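Side-chain contact in putative solute-binding component of ABC transporter (Clostridium phytofermentans, PDB 4YS6), which probably binds sugars such as beta-D-glucose for uptake by an ABC transporter: residues 136-139 against 140-143. Sequence-based numbering, arbitrary orientation.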
loop_
_atom_site.group_PDB
_atom_site.type_symbol
_atom_site.label_atom_id
_atom_site.label_comp_id
_atom_site.label_asym_id
_atom_site.label_seq_id
_atom_site.Cartn_x
_atom_site.Cartn_y
_atom_site.Cartn_z
ATOM N N TYR A 136 -5.232 3.617 14.672
ATOM C CA TYR A 136 -4.754 3.366 13.311
ATOM C C TYR A 136 -3.395 2.682 13.429
ATOM O O TYR A 136 -2.506 3.172 14.131
ATOM C CB TYR A 136 -4.648 4.679 12.547
ATOM C CG TYR A 136 -4.142 4.620 11.125
ATOM C CD1 TYR A 136 -4.509 3.605 10.267
ATOM C CD2 TYR A 136 -3.309 5.626 10.638
ATOM C CE1 TYR A 136 -4.068 3.594 8.943
ATOM C CE2 TYR A 136 -2.863 5.628 9.348
ATOM C CZ TYR A 136 -3.229 4.632 8.500
ATOM O OH TYR A 136 -2.760 4.680 7.199
ATOM N N ALA A 137 -3.241 1.559 12.731
ATOM C CA ALA A 137 -1.973 0.845 12.658
ATOM C C ALA A 137 -1.560 0.750 11.219
ATOM O O ALA A 137 -2.322 0.258 10.393
ATOM C CB ALA A 137 -2.100 -0.518 13.219
ATOM N N THR A 138 -0.345 1.168 10.906
ATOM C CA THR A 138 0.086 1.173 9.509
ATOM C C THR A 138 1.621 1.202 9.450
ATOM O O THR A 138 2.288 1.143 10.486
ATOM C CB THR A 138 -0.542 2.370 8.779
ATOM O OG1 THR A 138 -0.289 2.280 7.373
ATOM C CG2 THR A 138 0.014 3.674 9.331
ATOM N N PHE A 139 2.172 1.221 8.245
ATOM C CA PHE A 139 3.578 1.541 8.049
ATOM C C PHE A 139 3.681 3.036 7.801
ATOM O O PHE A 139 2.678 3.724 7.585
ATOM C CB PHE A 139 4.175 0.705 6.896
ATOM C CG PHE A 139 4.288 -0.741 7.242
ATOM C CD1 PHE A 139 3.187 -1.571 7.135
ATOM C CD2 PHE A 139 5.472 -1.263 7.723
ATOM C CE1 PHE A 139 3.262 -2.903 7.508
ATOM C CE2 PHE A 139 5.537 -2.609 8.084
ATOM C CZ PHE A 139 4.430 -3.404 7.992
ATOM N N ASP A 140 4.883 3.576 7.888
ATOM C CA ASP A 140 5.063 5.007 7.658
ATOM C C ASP A 140 4.940 5.288 6.170
ATOM O O ASP A 140 5.919 5.182 5.403
ATOM C CB ASP A 140 6.414 5.436 8.209
ATOM C CG ASP A 140 6.615 6.936 8.172
ATOM O OD1 ASP A 140 5.923 7.642 7.415
ATOM O OD2 ASP A 140 7.476 7.399 8.930
ATOM N N ASN A 141 3.716 5.599 5.743
ATOM C CA ASN A 141 3.413 5.668 4.327
ATOM C C ASN A 141 4.090 6.845 3.616
ATOM O O ASN A 141 4.526 6.704 2.475
ATOM C CB ASN A 141 1.910 5.735 4.138
ATOM C CG ASN A 141 1.222 4.541 4.735
ATOM O OD1 ASN A 141 1.487 3.421 4.325
ATOM N ND2 ASN A 141 0.418 4.760 5.765
ATOM N N TYR A 142 4.241 7.972 4.306
ATOM C CA TYR A 142 4.963 9.094 3.713
ATOM C C TYR A 142 6.415 8.683 3.444
ATOM O O TYR A 142 6.968 8.983 2.384
ATOM C CB TYR A 142 4.890 10.311 4.624
ATOM C CG TYR A 142 5.585 11.499 4.051
ATOM C CD1 TYR A 142 4.945 12.321 3.139
ATOM C CD2 TYR A 142 6.889 11.795 4.408
ATOM C CE1 TYR A 142 5.592 13.420 2.602
ATOM C CE2 TYR A 142 7.533 12.884 3.882
ATOM C CZ TYR A 142 6.883 13.685 2.982
ATOM O OH TYR A 142 7.562 14.764 2.472
HETATM N N MSE A 143 7.015 7.955 4.373
HETATM C CA MSE A 143 8.413 7.530 4.222
HETATM C C MSE A 143 8.555 6.538 3.064
HETATM O O MSE A 143 9.574 6.543 2.342
HETATM C CB MSE A 143 8.955 6.929 5.532
HETATM C CG MSE A 143 10.323 6.398 5.381
HETATM SE SE MSE A 143 10.869 5.588 7.104
HETATM C CE MSE A 143 10.698 7.187 8.225
HETATM O O HOH W 1 1.343 0.791 4.986
#
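Thr138 OG1 is gripped from several directions where strand 135-139 gives way to helix 141-155. Asn141 ND2 donates to Thr138 OG1 at 3.0 Å, and the N-H points almost straight at the oxygen (163°). The hydroxyl lies close to the amide plane of Asn141. A water donates to Thr138 OG1 in a longer bond of 3.3 Å. The same water donates to Asn141 OD1 at 2.7 Å, so it bridges the hydroxyl and the amide oxygen. The carbonyl of Asp124 is a further hydrogen-bond partner of Thr138 OG1.

The side chains of Thr138 and Asn141 approach from opposite directions. Asn141 CG lies beside its own backbone N and anti to the carbonyl carbon (chi1 -59°), which turns the amide back over the strand end. There Asn141 CG rests 3.3 Å from Phe139 O. The methyl of Thr138 also borders the amide, with CG2 3.7 Å from Asn141 ND2. On the ND2 side stands the hydroxyl end of Tyr136, which is hydrogen-bonded to the carbonyl of Asp124. The hydroxyl of Tyr322 bonds to Asn141 ND2, and its ring meets that of Tyr136 edge-to-face.

Asp140 is the N-cap of the helix. Asp140 OD1 accepts from Met143 N at 3.2 Å, and the N-H arrives from well above the carboxylate plane. Met143 is modelled as selenomethionine.

This strand-to-helix passage is one of the connections between the two lobes of the periplasmic-binding-protein fold. The side chain of Asn141 is about 5 Å from the bound beta-D-glucopyranose and packs on Phe182, a residue of the sugar pocket. Both ends of its buried amide are satisfied, and bonds at the nitrogen and the oxygen together fix which way round it sits, consistent with a second-shell role behind the sugar site.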